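Local structure of uroporphyrin-III C-methyltransferase (1VE2) at residues K4-G9 with L23-V28; E16-K21 with P40-L45; V81-G86 with G96-A101. The protein probably transfers methyl groups from S-adenosyl-L-methionine to carbon atoms of uroporphyrinogen III in porphyrin biosynthesis. All coordinates share one frame; numbering follows the deposited sequence.

Contact 1: K4-G9 with L23-V28; sequences KVYLVG and LRVLEV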
ATOM      1  N   LYS A   4     -11.865  18.020  15.354  1.00 27.17           N
ATOM      2  CA  LYS A   4     -11.775  16.828  14.530  1.00 24.88           C
ATOM      3  C   LYS A   4     -10.316  16.506  14.297  1.00 23.07           C
ATOM      4  O   LYS A   4      -9.483  17.401  14.184  1.00 21.66           O
ATOM      5  CB  LYS A   4     -12.474  17.049  13.192  1.00 27.41           C
ATOM      6  CG  LYS A   4     -12.457  15.839  12.275  1.00 27.25           C
ATOM      7  CD  LYS A   4     -13.359  16.075  11.074  1.00 29.89           C
ATOM      8  CE  LYS A   4     -13.439  14.846  10.183  1.00 31.04           C
ATOM      9  NZ  LYS A   4     -14.309  15.103   9.001  1.00 34.09           N
ATOM     10  N   VAL A   5     -10.009  15.220  14.211  1.00 21.49           N
ATOM     11  CA  VAL A   5      -8.640  14.797  14.001  1.00 19.99           C
ATOM     12  C   VAL A   5      -8.539  13.960  12.737  1.00 19.60           C
ATOM     13  O   VAL A   5      -9.365  13.078  12.493  1.00 17.94           O
ATOM     14  CB  VAL A   5      -8.129  13.955  15.197  1.00 21.14           C
ATOM     15  CG1 VAL A   5      -6.720  13.452  14.914  1.00 19.85           C
ATOM     16  CG2 VAL A   5      -8.159  14.794  16.480  1.00 18.27           C
ATOM     17  N   TYR A   6      -7.530  14.253  11.927  1.00 18.13           N
ATOM     18  CA  TYR A   6      -7.297  13.490  10.709  1.00 17.16           C
ATOM     19  C   TYR A   6      -5.978  12.758  10.893  1.00 18.67           C
ATOM     20  O   TYR A   6      -4.986  13.376  11.283  1.00 17.83           O
ATOM     21  CB  TYR A   6      -7.160  14.416   9.497  1.00 19.02           C
ATOM     22  CG  TYR A   6      -8.450  15.040   9.025  1.00 19.73           C
ATOM     23  CD1 TYR A   6      -9.270  14.382   8.113  1.00 22.28           C
ATOM     24  CD2 TYR A   6      -8.845  16.297   9.483  1.00 20.89           C
ATOM     25  CE1 TYR A   6     -10.455  14.961   7.659  1.00 21.03           C
ATOM     26  CE2 TYR A   6     -10.031  16.886   9.038  1.00 22.19           C
ATOM     27  CZ  TYR A   6     -10.826  16.212   8.125  1.00 22.82           C
ATOM     28  OH  TYR A   6     -11.993  16.788   7.673  1.00 24.71           O
ATOM     29  N   LEU A   7      -5.967  11.449  10.661  1.00 17.35           N
ATOM     30  CA  LEU A   7      -4.706  10.695  10.744  1.00 18.03           C
ATOM     31  C   LEU A   7      -4.330  10.627   9.268  1.00 15.06           C
ATOM     32  O   LEU A   7      -4.976   9.927   8.483  1.00 16.18           O
ATOM     33  CB  LEU A   7      -4.925   9.298  11.339  1.00 16.66           C
ATOM     34  CG  LEU A   7      -5.553   9.271  12.747  1.00 17.69           C
ATOM     35  CD1 LEU A   7      -5.496   7.837  13.275  1.00 18.94           C
ATOM     36  CD2 LEU A   7      -4.804  10.209  13.707  1.00 17.27           C
ATOM     37  N   VAL A   8      -3.290  11.373   8.907  1.00 15.46           N
ATOM     38  CA  VAL A   8      -2.860  11.512   7.516  1.00 17.18           C
ATOM     39  C   VAL A   8      -1.567  10.842   7.093  1.00 16.87           C
ATOM     40  O   VAL A   8      -0.544  10.968   7.763  1.00 18.22           O
ATOM     41  CB  VAL A   8      -2.731  13.022   7.164  1.00 17.59           C
ATOM     42  CG1 VAL A   8      -2.413  13.212   5.663  1.00 16.87           C
ATOM     43  CG2 VAL A   8      -4.006  13.746   7.565  1.00 18.27           C
ATOM     44  N   GLY A   9      -1.627  10.145   5.962  1.00 18.21           N
ATOM     45  CA  GLY A   9      -0.452   9.496   5.417  1.00 17.65           C
ATOM     46  C   GLY A   9       0.283  10.472   4.509  1.00 18.96           C
ATOM     47  O   GLY A   9      -0.327  11.100   3.642  1.00 17.07           O
ATOM     48  N   LEU A  23      -3.768  16.395   0.622  1.00 18.09           N
ATOM     49  CA  LEU A  23      -3.431  17.778   0.300  1.00 21.35           C
ATOM     50  C   LEU A  23      -4.445  18.730   0.925  1.00 20.73           C
ATOM     51  O   LEU A  23      -4.075  19.718   1.545  1.00 22.89           O
ATOM     52  CB  LEU A  23      -3.423  17.990  -1.217  1.00 23.11           C
ATOM     53  CG  LEU A  23      -2.335  17.306  -2.039  1.00 27.25           C
ATOM     54  CD1 LEU A  23      -2.633  17.495  -3.525  1.00 29.11           C
ATOM     55  CD2 LEU A  23      -0.983  17.905  -1.688  1.00 29.51           C
ATOM     56  N   ARG A  24      -5.730  18.431   0.761  1.00 22.97           N
ATOM     57  CA  ARG A  24      -6.756  19.303   1.316  1.00 24.23           C
ATOM     58  C   ARG A  24      -6.629  19.407   2.822  1.00 24.17           C
ATOM     59  O   ARG A  24      -6.687  20.503   3.379  1.00 23.15           O
ATOM     60  CB  ARG A  24      -8.165  18.811   0.963  1.00 27.28           C
ATOM     61  CG  ARG A  24      -9.266  19.693   1.574  1.00 33.34           C
ATOM     62  CD  ARG A  24     -10.675  19.222   1.216  1.00 38.09           C
ATOM     63  NE  ARG A  24     -11.036  17.952   1.850  1.00 41.95           N
ATOM     64  CZ  ARG A  24     -11.254  17.796   3.156  1.00 42.96           C
ATOM     65  NH1 ARG A  24     -11.147  18.830   3.981  1.00 43.01           N
ATOM     66  NH2 ARG A  24     -11.587  16.606   3.637  1.00 42.73           N
ATOM     67  N   VAL A  25      -6.458  18.267   3.486  1.00 21.48           N
ATOM     68  CA  VAL A  25      -6.328  18.261   4.934  1.00 20.67           C
ATOM     69  C   VAL A  25      -5.151  19.106   5.408  1.00 20.42           C
ATOM     70  O   VAL A  25      -5.281  19.841   6.381  1.00 21.49           O
ATOM     71  CB  VAL A  25      -6.168  16.827   5.486  1.00 18.72           C
ATOM     72  CG1 VAL A  25      -5.833  16.875   6.985  1.00 17.00           C
ATOM     73  CG2 VAL A  25      -7.450  16.044   5.245  1.00 20.05           C
ATOM     74  N   LEU A  26      -4.010  19.005   4.730  1.00 21.89           N
ATOM     75  CA  LEU A  26      -2.835  19.778   5.126  1.00 23.71           C
ATOM     76  C   LEU A  26      -3.035  21.276   4.928  1.00 25.00           C
ATOM     77  O   LEU A  26      -2.303  22.087   5.496  1.00 24.73           O
ATOM     78  CB  LEU A  26      -1.595  19.313   4.359  1.00 25.23           C
ATOM     79  CG  LEU A  26      -1.136  17.892   4.711  1.00 27.27           C
ATOM     80  CD1 LEU A  26       0.149  17.550   3.969  1.00 26.74           C
ATOM     81  CD2 LEU A  26      -0.923  17.799   6.217  1.00 26.59           C
ATOM     82  N   GLU A  27      -4.029  21.644   4.129  1.00 26.59           N
ATOM     83  CA  GLU A  27      -4.311  23.055   3.893  1.00 28.17           C
ATOM     84  C   GLU A  27      -5.213  23.619   4.982  1.00 28.38           C
ATOM     85  O   GLU A  27      -5.004  24.735   5.456  1.00 28.70           O
ATOM     86  CB  GLU A  27      -4.999  23.246   2.544  1.00 31.62           C
ATOM     87  CG  GLU A  27      -4.239  22.667   1.383  1.00 36.93           C
ATOM     88  CD  GLU A  27      -4.892  22.973   0.060  1.00 40.57           C
ATOM     89  OE1 GLU A  27      -6.095  22.673  -0.106  1.00 43.76           O
ATOM     90  OE2 GLU A  27      -4.199  23.523  -0.818  1.00 45.02           O
ATOM     91  N   VAL A  28      -6.211  22.837   5.379  1.00 26.72           N
ATOM     92  CA  VAL A  28      -7.168  23.273   6.387  1.00 27.85           C
ATOM     93  C   VAL A  28      -6.775  23.011   7.842  1.00 27.74           C
ATOM     94  O   VAL A  28      -7.139  23.782   8.722  1.00 28.09           O
ATOM     95  CB  VAL A  28      -8.561  22.650   6.124  1.00 29.59           C
ATOM     96  CG1 VAL A  28      -9.014  22.973   4.706  1.00 29.42           C
ATOM     97  CG2 VAL A  28      -8.515  21.144   6.326  1.00 32.27           C
TER
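Arg24 reaches Tyr6 at the outer margin of this strand-helix contact, where the arginine chain bends (chi3 69°) and brings NH2 to 4.1 Å from the tyrosine OH. At that separation this is a polar approach and not a hydrogen bond; the hydroxyl lies at the guanidinium edge, and the planes of the two flat groups are 73° apart. A bond within the strand holds the phenol end more firmly: Lys4 NZ donates to Tyr6 OH over 3.2 Å, and the same ammonium forms a salt bridge with Glu110.

Val25, one residue on, carries most of the packing, and its two methyls divide the work. CG2 sits over one face of the Tyr6 ring in a CH-pi contact, 4.0 Å from the centroid and displaced toward the rim on the CD1 side. CG1, anti to the backbone N (chi1 172°), reaches the base of the tyrosine at CB, 3.8 Å away, and also meets Val8 CG2 at 3.7 Å, where the two valines run past each other in opposite senses. Without the phenol ring, as with an alanine here, Val25 CG2 is likely to lose the face it rests on and Lys4 NZ its hydroxyl acceptor. Arg24 O takes backbone bonds from both Glu27 N and Val28 N.

The axes of the two short segments approach to 9.6 Å. Strand 4-9, helix 20-28 and strand 31-34 form a beta-alpha-beta crossover in the parallel sheet, with strand 80-85 lying between the two strands. On its other side strand 4-9 borders strand 109-112; Val8 also touches Leu84, and Tyr6 touches Val112. Leu7 points away from helix 20-28 and packs on helix 95-105, which covers the other face.

Contact 2: E16-K21 with P40-L45; sequences EHLTLK and PGVLAL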
ATOM      1  N   GLU A  16       4.469  14.803  -4.386  1.00 20.72           N
ATOM      2  CA  GLU A  16       3.765  14.377  -5.598  1.00 22.00           C
ATOM      3  C   GLU A  16       3.012  13.067  -5.363  1.00 22.10           C
ATOM      4  O   GLU A  16       2.083  12.736  -6.110  1.00 20.87           O
ATOM      5  CB  GLU A  16       4.743  14.202  -6.761  1.00 24.30           C
ATOM      6  CG  GLU A  16       5.636  12.988  -6.620  1.00 30.04           C
ATOM      7  CD  GLU A  16       6.873  13.084  -7.464  1.00 35.37           C
ATOM      8  OE1 GLU A  16       6.749  13.365  -8.676  1.00 39.34           O
ATOM      9  OE2 GLU A  16       7.975  12.873  -6.912  1.00 40.60           O
ATOM     10  N   HIS A  17       3.413  12.319  -4.332  1.00 19.47           N
ATOM     11  CA  HIS A  17       2.740  11.064  -4.008  1.00 18.54           C
ATOM     12  C   HIS A  17       1.638  11.223  -2.964  1.00 18.03           C
ATOM     13  O   HIS A  17       0.989  10.245  -2.590  1.00 17.90           O
ATOM     14  CB  HIS A  17       3.755  10.011  -3.555  1.00 18.36           C
ATOM     15  CG  HIS A  17       4.763   9.677  -4.607  1.00 17.90           C
ATOM     16  ND1 HIS A  17       4.412   9.108  -5.813  1.00 17.73           N
ATOM     17  CD2 HIS A  17       6.096   9.899  -4.667  1.00 19.94           C
ATOM     18  CE1 HIS A  17       5.486   8.998  -6.573  1.00 19.47           C
ATOM     19  NE2 HIS A  17       6.521   9.471  -5.902  1.00 21.66           N
ATOM     20  N   LEU A  18       1.437  12.448  -2.481  1.00 17.62           N
ATOM     21  CA  LEU A  18       0.363  12.718  -1.528  1.00 18.14           C
ATOM     22  C   LEU A  18      -0.939  12.516  -2.294  1.00 18.72           C
ATOM     23  O   LEU A  18      -0.971  12.733  -3.495  1.00 19.58           O
ATOM     24  CB  LEU A  18       0.394  14.176  -1.058  1.00 19.24           C
ATOM     25  CG  LEU A  18       1.345  14.593   0.053  1.00 19.17           C
ATOM     26  CD1 LEU A  18       1.295  16.110   0.246  1.00 17.73           C
ATOM     27  CD2 LEU A  18       0.940  13.867   1.334  1.00 16.76           C
ATOM     28  N   THR A  19      -2.005  12.107  -1.615  1.00 17.75           N
ATOM     29  CA  THR A  19      -3.289  11.950  -2.296  1.00 18.19           C
ATOM     30  C   THR A  19      -3.964  13.314  -2.279  1.00 18.75           C
ATOM     31  O   THR A  19      -3.548  14.201  -1.541  1.00 17.62           O
ATOM     32  CB  THR A  19      -4.215  10.957  -1.583  1.00 17.15           C
ATOM     33  OG1 THR A  19      -4.546  11.457  -0.276  1.00 17.46           O
ATOM     34  CG2 THR A  19      -3.537   9.599  -1.470  1.00 16.28           C
ATOM     35  N   LEU A  20      -5.013  13.476  -3.074  1.00 17.50           N
ATOM     36  CA  LEU A  20      -5.704  14.760  -3.135  1.00 18.92           C
ATOM     37  C   LEU A  20      -6.346  15.135  -1.801  1.00 17.38           C
ATOM     38  O   LEU A  20      -6.364  16.311  -1.430  1.00 18.16           O
ATOM     39  CB  LEU A  20      -6.761  14.736  -4.250  1.00 19.58           C
ATOM     40  CG  LEU A  20      -6.256  14.374  -5.656  1.00 22.95           C
ATOM     41  CD1 LEU A  20      -7.343  14.690  -6.681  1.00 21.74           C
ATOM     42  CD2 LEU A  20      -4.989  15.158  -5.989  1.00 23.36           C
ATOM     43  N   LYS A  21      -6.875  14.143  -1.086  1.00 16.62           N
ATOM     44  CA  LYS A  21      -7.502  14.393   0.211  1.00 16.30           C
ATOM     45  C   LYS A  21      -6.437  14.838   1.202  1.00 17.40           C
ATOM     46  O   LYS A  21      -6.638  15.777   1.979  1.00 16.79           O
ATOM     47  CB  LYS A  21      -8.191  13.126   0.741  1.00 16.94           C
ATOM     48  CG  LYS A  21      -8.988  13.369   2.019  1.00 17.05           C
ATOM     49  CD  LYS A  21      -9.862  12.187   2.370  1.00 18.82           C
ATOM     50  CE  LYS A  21     -10.646  12.451   3.646  1.00 20.69           C
ATOM     51  NZ  LYS A  21     -11.549  11.310   4.006  1.00 22.06           N
ATOM     52  N   PRO A  40      10.411  17.267   3.469  1.00 24.64           N
ATOM     53  CA  PRO A  40      10.296  18.729   3.511  1.00 24.94           C
ATOM     54  C   PRO A  40       9.219  19.282   2.583  1.00 23.84           C
ATOM     55  O   PRO A  40       8.499  20.211   2.948  1.00 25.34           O
ATOM     56  CB  PRO A  40      11.693  19.200   3.107  1.00 25.41           C
ATOM     57  CG  PRO A  40      12.581  18.106   3.626  1.00 27.86           C
ATOM     58  CD  PRO A  40      11.810  16.858   3.241  1.00 25.34           C
ATOM     59  N   GLY A  41       9.117  18.705   1.388  1.00 22.67           N
ATOM     60  CA  GLY A  41       8.130  19.150   0.419  1.00 21.31           C
ATOM     61  C   GLY A  41       6.708  18.938   0.891  1.00 21.03           C
ATOM     62  O   GLY A  41       5.800  19.689   0.524  1.00 19.24           O
ATOM     63  N   VAL A  42       6.498  17.895   1.690  1.00 19.98           N
ATOM     64  CA  VAL A  42       5.173  17.624   2.224  1.00 19.36           C
ATOM     65  C   VAL A  42       4.870  18.613   3.344  1.00 19.86           C
ATOM     66  O   VAL A  42       3.793  19.210   3.382  1.00 20.72           O
ATOM     67  CB  VAL A  42       5.057  16.171   2.762  1.00 19.81           C
ATOM     68  CG1 VAL A  42       3.698  15.956   3.393  1.00 20.13           C
ATOM     69  CG2 VAL A  42       5.267  15.174   1.621  1.00 19.95           C
ATOM     70  N   LEU A  43       5.818  18.802   4.260  1.00 19.61           N
ATOM     71  CA  LEU A  43       5.592  19.737   5.362  1.00 21.80           C
ATOM     72  C   LEU A  43       5.294  21.144   4.821  1.00 20.81           C
ATOM     73  O   LEU A  43       4.428  21.847   5.333  1.00 22.73           O
ATOM     74  CB  LEU A  43       6.817  19.787   6.293  1.00 21.16           C
ATOM     75  CG  LEU A  43       7.156  18.492   7.045  1.00 23.66           C
ATOM     76  CD1 LEU A  43       8.423  18.689   7.878  1.00 23.73           C
ATOM     77  CD2 LEU A  43       5.982  18.095   7.945  1.00 22.79           C
ATOM     78  N   ALA A  44       6.009  21.538   3.774  1.00 23.10           N
ATOM     79  CA  ALA A  44       5.831  22.859   3.174  1.00 22.91           C
ATOM     80  C   ALA A  44       4.392  23.131   2.727  1.00 24.97           C
ATOM     81  O   ALA A  44       3.970  24.284   2.645  1.00 26.02           O
ATOM     82  CB  ALA A  44       6.778  23.020   2.002  1.00 23.51           C
ATOM     83  N   LEU A  45       3.635  22.076   2.444  1.00 24.67           N
ATOM     84  CA  LEU A  45       2.247  22.239   2.014  1.00 25.46           C
ATOM     85  C   LEU A  45       1.263  22.432   3.170  1.00 26.74           C
ATOM     86  O   LEU A  45       0.097  22.773   2.956  1.00 27.44           O
ATOM     87  CB  LEU A  45       1.827  21.046   1.160  1.00 24.55           C
ATOM     88  CG  LEU A  45       2.404  21.097  -0.256  1.00 25.06           C
ATOM     89  CD1 LEU A  45       2.344  19.720  -0.915  1.00 23.97           C
ATOM     90  CD2 LEU A  45       1.614  22.131  -1.063  1.00 25.09           C
TER
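Leu18 meets Val42 and Leu45 through methyl groups alone, so the contact is purely apolar. Both branches of the leucine straddle a single valine methyl: Val42 CG1 lies 4.0 Å from Leu18 CD1 and equally far from Leu18 CD2. With its CG1 anti to the backbone N (chi1 176°), Val42 extends that methyl to the fork of the leucine even though its CB does not point directly at the other segment. Leu18 CD1 also touches Leu45 CD1 at 3.9 Å, each leucine pointing past the other, head to tail. Val42 is further enclosed by Ala10, Pro15 and Leu84, and Leu45 by Pro15.

Polar interactions serve each segment separately. Thr19 is the N-cap of helix 20-28, its OG1 hydrogen-bonded to Ala22 N, which caps the helix start one residue beyond Leu18. In the other segment, backbone bonds from Ala44 N to Pro40 O (2.9 Å) and from Leu45 N to Val42 O (3.0 Å) place Val42 and Leu45 one turn apart, where both reach Leu18.

Contacts with the second subunit form the third group. The backbone of Glu16, Leu18, Leu20 and Lys21 is hydrogen-bonded to the second subunit, and Thr19 packs on His17 of that subunit, so Leu18 lies between the dimer interface and segment 40-45 of its own chain.

The glycine-rich loop after the first strand, an N-terminal signature of the tetrapyrrole methylases, is thus packed through Leu18 onto the short helical segment that follows strand 31-34.

Contact 3: V81-G86 with G96-A101; sequences VARLKG and GEEALA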
ATOM      1  N   VAL A  81      -7.401  19.243  13.590  1.00 23.74           N
ATOM      2  CA  VAL A  81      -5.983  18.963  13.580  1.00 22.07           C
ATOM      3  C   VAL A  81      -5.632  17.703  12.811  1.00 21.60           C
ATOM      4  O   VAL A  81      -6.502  16.899  12.469  1.00 19.35           O
ATOM      5  CB  VAL A  81      -5.456  18.863  15.023  1.00 25.40           C
ATOM      6  CG1 VAL A  81      -5.686  20.197  15.737  1.00 27.12           C
ATOM      7  CG2 VAL A  81      -6.170  17.754  15.763  1.00 22.77           C
ATOM      8  N   ALA A  82      -4.347  17.545  12.530  1.00 21.36           N
ATOM      9  CA  ALA A  82      -3.891  16.385  11.786  1.00 21.49           C
ATOM     10  C   ALA A  82      -2.638  15.776  12.376  1.00 20.37           C
ATOM     11  O   ALA A  82      -1.777  16.476  12.909  1.00 21.82           O
ATOM     12  CB  ALA A  82      -3.631  16.764  10.327  1.00 22.36           C
ATOM     13  N   ARG A  83      -2.573  14.456  12.284  1.00 17.69           N
ATOM     14  CA  ARG A  83      -1.421  13.681  12.714  1.00 18.22           C
ATOM     15  C   ARG A  83      -0.854  13.283  11.345  1.00 18.96           C
ATOM     16  O   ARG A  83      -1.515  12.575  10.585  1.00 20.05           O
ATOM     17  CB  ARG A  83      -1.881  12.439  13.488  1.00 17.83           C
ATOM     18  CG  ARG A  83      -0.783  11.442  13.825  1.00 19.84           C
ATOM     19  CD  ARG A  83       0.115  11.909  14.958  1.00 18.40           C
ATOM     20  NE  ARG A  83       1.157  10.927  15.222  1.00 20.19           N
ATOM     21  CZ  ARG A  83       2.374  10.948  14.688  1.00 22.55           C
ATOM     22  NH1 ARG A  83       2.727  11.919  13.854  1.00 25.14           N
ATOM     23  NH2 ARG A  83       3.235   9.973  14.965  1.00 22.78           N
ATOM     24  N   LEU A  84       0.345  13.757  11.021  1.00 17.88           N
ATOM     25  CA  LEU A  84       0.962  13.466   9.723  1.00 18.24           C
ATOM     26  C   LEU A  84       2.058  12.429   9.904  1.00 18.65           C
ATOM     27  O   LEU A  84       3.024  12.649  10.640  1.00 19.85           O
ATOM     28  CB  LEU A  84       1.530  14.750   9.111  1.00 15.99           C
ATOM     29  CG  LEU A  84       2.120  14.663   7.693  1.00 17.43           C
ATOM     30  CD1 LEU A  84       1.041  14.225   6.676  1.00 16.97           C
ATOM     31  CD2 LEU A  84       2.669  16.038   7.313  1.00 16.59           C
ATOM     32  N   LYS A  85       1.901  11.301   9.220  1.00 19.14           N
ATOM     33  CA  LYS A  85       2.818  10.178   9.350  1.00 21.64           C
ATOM     34  C   LYS A  85       3.377   9.659   8.028  1.00 20.77           C
ATOM     35  O   LYS A  85       2.691   9.647   7.009  1.00 20.41           O
ATOM     36  CB  LYS A  85       2.081   9.038  10.060  1.00 25.43           C
ATOM     37  CG  LYS A  85       0.883   9.534  10.872  1.00 28.94           C
ATOM     38  CD  LYS A  85       0.048   8.401  11.457  1.00 32.21           C
ATOM     39  CE  LYS A  85       0.821   7.617  12.505  1.00 34.09           C
ATOM     40  NZ  LYS A  85      -0.041   6.596  13.140  1.00 33.84           N
ATOM     41  N   GLY A  86       4.626   9.212   8.053  1.00 20.70           N
ATOM     42  CA  GLY A  86       5.225   8.674   6.847  1.00 18.85           C
ATOM     43  C   GLY A  86       4.432   7.469   6.360  1.00 18.22           C
ATOM     44  O   GLY A  86       3.858   6.725   7.166  1.00 18.15           O
ATOM     45  N   GLY A  96      -3.210   2.481  14.494  1.00 18.68           N
ATOM     46  CA  GLY A  96      -4.396   1.814  14.992  1.00 17.66           C
ATOM     47  C   GLY A  96      -4.669   2.180  16.438  1.00 18.17           C
ATOM     48  O   GLY A  96      -5.819   2.277  16.859  1.00 18.38           O
ATOM     49  N   GLU A  97      -3.615   2.380  17.220  1.00 15.80           N
ATOM     50  CA  GLU A  97      -3.820   2.755  18.610  1.00 18.24           C
ATOM     51  C   GLU A  97      -4.357   4.182  18.706  1.00 17.89           C
ATOM     52  O   GLU A  97      -5.171   4.488  19.584  1.00 17.59           O
ATOM     53  CB  GLU A  97      -2.514   2.628  19.390  1.00 19.12           C
ATOM     54  CG  GLU A  97      -2.060   1.201  19.571  1.00 19.97           C
ATOM     55  CD  GLU A  97      -0.812   1.132  20.405  1.00 23.14           C
ATOM     56  OE1 GLU A  97       0.156   0.492  19.965  1.00 25.58           O
ATOM     57  OE2 GLU A  97      -0.804   1.731  21.497  1.00 28.01           O
ATOM     58  N   GLU A  98      -3.909   5.056  17.805  1.00 17.46           N
ATOM     59  CA  GLU A  98      -4.381   6.434  17.809  1.00 18.59           C
ATOM     60  C   GLU A  98      -5.859   6.448  17.450  1.00 19.53           C
ATOM     61  O   GLU A  98      -6.652   7.126  18.102  1.00 17.79           O
ATOM     62  CB  GLU A  98      -3.576   7.284  16.818  1.00 18.97           C
ATOM     63  CG  GLU A  98      -2.118   7.468  17.241  1.00 18.61           C
ATOM     64  CD  GLU A  98      -1.269   8.181  16.196  1.00 20.99           C
ATOM     65  OE1 GLU A  98      -1.477   7.943  14.980  1.00 20.85           O
ATOM     66  OE2 GLU A  98      -0.376   8.967  16.591  1.00 19.43           O
ATOM     67  N   ALA A  99      -6.228   5.689  16.420  1.00 16.62           N
ATOM     68  CA  ALA A  99      -7.631   5.611  16.007  1.00 16.65           C
ATOM     69  C   ALA A  99      -8.499   5.099  17.154  1.00 16.73           C
ATOM     70  O   ALA A  99      -9.557   5.654  17.428  1.00 16.59           O
ATOM     71  CB  ALA A  99      -7.776   4.685  14.805  1.00 15.78           C
ATOM     72  N   LEU A 100      -8.067   4.022  17.808  1.00 15.64           N
ATOM     73  CA  LEU A 100      -8.830   3.467  18.927  1.00 17.55           C
ATOM     74  C   LEU A 100      -9.005   4.487  20.045  1.00 17.17           C
ATOM     75  O   LEU A 100     -10.090   4.625  20.613  1.00 17.66           O
ATOM     76  CB  LEU A 100      -8.130   2.236  19.506  1.00 20.43           C
ATOM     77  CG  LEU A 100      -8.528   0.864  18.991  1.00 22.87           C
ATOM     78  CD1 LEU A 100      -7.681  -0.189  19.709  1.00 23.81           C
ATOM     79  CD2 LEU A 100     -10.026   0.623  19.250  1.00 22.79           C
ATOM     80  N   ALA A 101      -7.926   5.192  20.371  1.00 17.19           N
ATOM     81  CA  ALA A 101      -7.983   6.190  21.430  1.00 17.21           C
ATOM     82  C   ALA A 101      -8.971   7.300  21.099  1.00 19.99           C
ATOM     83  O   ALA A 101      -9.720   7.753  21.967  1.00 20.71           O
ATOM     84  CB  ALA A 101      -6.593   6.774  21.678  1.00 17.68           C
TER
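A buried salt-bridge network joins the C-terminal part of strand 80-85 to helix 95-105, with Glu98 as the acid shared by Arg83 and Lys85. The two bases lie two residues apart, and their side chains leave the same face of the strand toward the helix. Arg83 NE donates to the syn lone pair of Glu98 OE2 over 2.8 Å; the bond is moderately bent (149°), and the oxygen lies at the edge of the guanidinium, near its plane. The carboxylate itself stands almost perpendicular to that plane, 81° from it. Lys85 NZ takes the other oxygen, OE1, at 2.7 Å, from above the carboxylate plane, while its CE packs over a guanidinium face. The bend of the arginine at chi2 (75°) turns NE toward the acid.

Further partners hold each group: Asp35 and Leu33 O bind the guanidinium, Gln64 donates to Glu98 OE2, and Lys85 NZ also donates hydrogen bonds to the carbonyl oxygens of Pro89 and Gly93. Gly86 begins the Gly-Gly-Asp-Pro loop after the strand, a family signature that in related methyltransferases lies at the S-adenosyl-L-methionine site.

Overall arrangement
From the N terminus, contact 1 closes the glycine-rich loop between strand 4-9 and helix 20-28. Contact 2 starts inside that loop and reaches segment 40-45, closing a loop that holds most of helix 20-28 and strand 31-34, so the two cross along the chain; they also touch, Leu23 and Leu26 of helix 20-28 packing against Leu18, Leu45 and Val42. Contact 3 follows in series, closing the connection from strand 80-85 to helix 95-105. Strands 4-9 and 80-85 are neighbours in the parallel sheet, with probable hydrogen bonds joining Arg83 to Tyr6 and Val8. Contacts 1 and 2 lie on one face of this sheet and contact 3 on the other, while Leu84 meets Val42 and Leu43 of contact 2.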